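Local atomic coordinates of oxidoreductase (Ralstonia eutropha, PDB entry 3HJ9), a protein that binds flavin mononucleotide and is probably an FMN-dependent oxidoreductase of the nitroreductase family. Residues L68-A73 with G82-S87. Numbering follows the deposited sequence.
Sequences LLWAAA and GRTAPS. With FMN (flavin mononucleotide), chain F.
A single threonine side chain, Thr-84, plugs the C-terminal end of helix 62-73 of this nitroreductase fold, its hydroxyl and its methyl each taking a different partner there. At a helix C-terminus the last carbonyls lack amide donors from a following turn; here O of Ala-71 is gripped twice, by ND2 of Asn-170 and by OG1 of Thr-84, which donates at 2.7 Å from above the carbonyl plane, 47° out of it. With OG1 between backbone N and carbonyl carbon (chi1 52°), CG2 stands anti to the carbonyl carbon and lies over one face of the Trp-70 indole, 3.8 Å from the centroid of the six-membered ring, a CH-pi contact. Trp-70 suits this place because its flat indole offers the methyl a broad apolar face while NE1 bonds to O of Val-75. The methyls of Ala-71 and Ala-73 turn from the loop toward helix 156-177, and the helix faces the loop with backbone carbonyls. OG1 of Thr-84 also accepts from a water that donates to O of Ala-72. Farther on, N of Ser-87 bonds to the FMN ribityl O3' at 3.3 Å, in a pocket completed by the second subunit, whose Arg-49 bonds to FMN and to O of Arg-83 and Thr-84. Arg-83, its NE held by O of Gly-81, reaches O of Ala-73 through a second water, which lies in the guanidinium plane 2.8 Å from NH1 of Arg-83.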
loop_
_atom_site.group_PDB
_atom_site.type_symbol
_atom_site.label_atom_id
_atom_site.label_comp_id
_atom_site.label_asym_id
_atom_site.label_seq_id
_atom_site.Cartn_x
_atom_site.Cartn_y
_atom_site.Cartn_z
ATOM N N LEU A 68 9.006 -11.205 7.369
ATOM C CA LEU A 68 7.670 -10.586 7.248
ATOM C C LEU A 68 7.665 -9.188 7.865
ATOM O O LEU A 68 7.222 -8.191 7.220
ATOM C CB LEU A 68 6.614 -11.446 7.988
ATOM C CG LEU A 68 5.198 -10.892 8.172
ATOM C CD1 LEU A 68 4.508 -10.687 6.790
ATOM C CD2 LEU A 68 4.380 -11.800 9.125
ATOM N N LEU A 69 8.132 -9.127 9.116
ATOM C CA LEU A 69 8.214 -7.865 9.836
ATOM C C LEU A 69 9.152 -6.889 9.114
ATOM O O LEU A 69 8.791 -5.755 8.966
ATOM C CB LEU A 69 8.596 -8.053 11.315
ATOM C CG LEU A 69 7.482 -8.686 12.162
ATOM C CD1 LEU A 69 8.032 -9.093 13.495
ATOM C CD2 LEU A 69 6.292 -7.743 12.350
ATOM N N TRP A 70 10.318 -7.360 8.666
ATOM C CA TRP A 70 11.253 -6.522 7.903
ATOM C C TRP A 70 10.623 -6.031 6.569
ATOM O O TRP A 70 10.795 -4.852 6.198
ATOM C CB TRP A 70 12.565 -7.250 7.662
ATOM C CG TRP A 70 13.526 -6.405 6.937
ATOM C CD1 TRP A 70 14.358 -5.466 7.458
ATOM C CD2 TRP A 70 13.731 -6.401 5.536
ATOM N NE1 TRP A 70 15.072 -4.856 6.456
ATOM C CE2 TRP A 70 14.702 -5.412 5.259
ATOM C CE3 TRP A 70 13.177 -7.137 4.477
ATOM C CZ2 TRP A 70 15.154 -5.146 3.968
ATOM C CZ3 TRP A 70 13.631 -6.878 3.177
ATOM C CH2 TRP A 70 14.619 -5.898 2.939
ATOM N N ALA A 71 9.963 -6.946 5.848
ATOM C CA ALA A 71 9.263 -6.619 4.607
ATOM C C ALA A 71 8.276 -5.479 4.892
ATOM O O ALA A 71 8.372 -4.411 4.259
ATOM C CB ALA A 71 8.547 -7.857 3.996
ATOM N N ALA A 72 7.455 -5.645 5.931
ATOM C CA ALA A 72 6.426 -4.628 6.277
ATOM C C ALA A 72 6.962 -3.295 6.799
ATOM O O ALA A 72 6.523 -2.218 6.331
ATOM C CB ALA A 72 5.400 -5.202 7.266
ATOM N N ALA A 73 7.954 -3.341 7.700
ATOM C CA ALA A 73 8.380 -2.134 8.445
ATOM C C ALA A 73 9.874 -1.916 8.645
ATOM O O ALA A 73 10.239 -0.986 9.352
ATOM C CB ALA A 73 7.727 -2.213 9.837
ATOM N N GLY A 82 16.113 4.672 6.583
ATOM C CA GLY A 82 15.131 4.495 5.537
ATOM C C GLY A 82 14.473 3.126 5.678
ATOM O O GLY A 82 15.110 2.147 6.070
ATOM N N ARG A 83 13.199 3.078 5.340
ATOM C CA ARG A 83 12.381 1.879 5.502
ATOM C C ARG A 83 11.988 1.222 4.184
ATOM O O ARG A 83 12.128 1.802 3.115
ATOM C CB ARG A 83 11.149 2.222 6.345
ATOM C CG ARG A 83 11.426 3.010 7.677
ATOM C CD ARG A 83 12.320 2.242 8.643
ATOM N NE ARG A 83 12.843 3.056 9.736
ATOM C CZ ARG A 83 12.229 3.326 10.884
ATOM N NH1 ARG A 83 10.993 2.886 11.158
ATOM N NH2 ARG A 83 12.874 4.061 11.777
ATOM N N THR A 84 11.489 -0.004 4.282
ATOM C CA THR A 84 11.053 -0.763 3.116
ATOM C C THR A 84 9.799 -0.175 2.485
ATOM O O THR A 84 9.549 -0.476 1.339
ATOM C CB THR A 84 10.772 -2.239 3.480
ATOM O OG1 THR A 84 9.887 -2.240 4.591
ATOM C CG2 THR A 84 12.102 -2.986 3.849
ATOM N N ALA A 85 9.050 0.667 3.219
ATOM C CA ALA A 85 7.805 1.315 2.762
ATOM C C ALA A 85 7.928 2.831 2.973
ATOM O O ALA A 85 8.610 3.296 3.912
ATOM C CB ALA A 85 6.594 0.760 3.526
ATOM N N PRO A 86 7.286 3.616 2.100
ATOM C CA PRO A 86 7.347 5.066 2.259
ATOM C C PRO A 86 6.525 5.573 3.457
ATOM O O PRO A 86 5.732 4.834 4.062
ATOM C CB PRO A 86 6.768 5.570 0.941
ATOM C CG PRO A 86 5.752 4.492 0.596
ATOM C CD PRO A 86 6.387 3.224 0.998
ATOM N N SER A 87 6.759 6.822 3.802
ATOM C CA SER A 87 5.996 7.502 4.866
ATOM C C SER A 87 6.059 9.009 4.660
ATOM O O SER A 87 7.114 9.496 4.325
ATOM C CB SER A 87 6.529 7.126 6.261
ATOM O OG SER A 87 7.837 7.648 6.472
HETATM N N1 FMN F . 7.102 13.081 -1.138
HETATM C C2 FMN F . 7.009 14.303 -1.764
HETATM O O2 FMN F . 8.002 14.827 -2.246
HETATM N N3 FMN F . 5.776 14.933 -1.871
HETATM C C4 FMN F . 4.646 14.388 -1.323
HETATM O O4 FMN F . 3.562 14.992 -1.472
HETATM C C4A FMN F . 4.731 13.164 -0.672
HETATM N N5 FMN F . 3.584 12.579 -0.157
HETATM C C5A FMN F . 3.602 11.342 0.449
HETATM C C6 FMN F . 2.395 10.817 0.954
HETATM C C7 FMN F . 2.393 9.557 1.571
HETATM C C7M FMN F . 1.107 8.996 2.090
HETATM C C8 FMN F . 3.584 8.845 1.694
HETATM C C8M FMN F . 3.630 7.497 2.353
HETATM C C9 FMN F . 4.773 9.364 1.196
HETATM C C9A FMN F . 4.825 10.637 0.559
HETATM N N10 FMN F . 6.006 11.230 0.035
HETATM C C10 FMN F . 5.964 12.491 -0.581
HETATM C "C1'" FMN F . 7.319 10.519 0.083
HETATM C "C2'" FMN F . 7.976 10.540 1.434
HETATM O "O2'" FMN F . 8.443 11.847 1.640
HETATM C "C3'" FMN F . 9.104 9.514 1.507
HETATM O "O3'" FMN F . 8.503 8.257 1.411
HETATM C "C4'" FMN F . 9.982 9.677 2.771
HETATM O "O4'" FMN F . 10.726 10.843 2.604
HETATM C "C5'" FMN F . 11.008 8.592 3.036
HETATM O "O5'" FMN F . 11.778 8.379 1.867
HETATM P P FMN F . 11.738 6.917 1.197
HETATM O O1P FMN F . 11.709 5.776 2.181
HETATM O O2P FMN F . 10.460 6.735 0.373
HETATM O O3P FMN F . 12.940 6.906 0.287
HETATM O O HOH W 1 8.513 -0.247 5.909
HETATM O O HOH W 2 9.045 1.526 9.715
#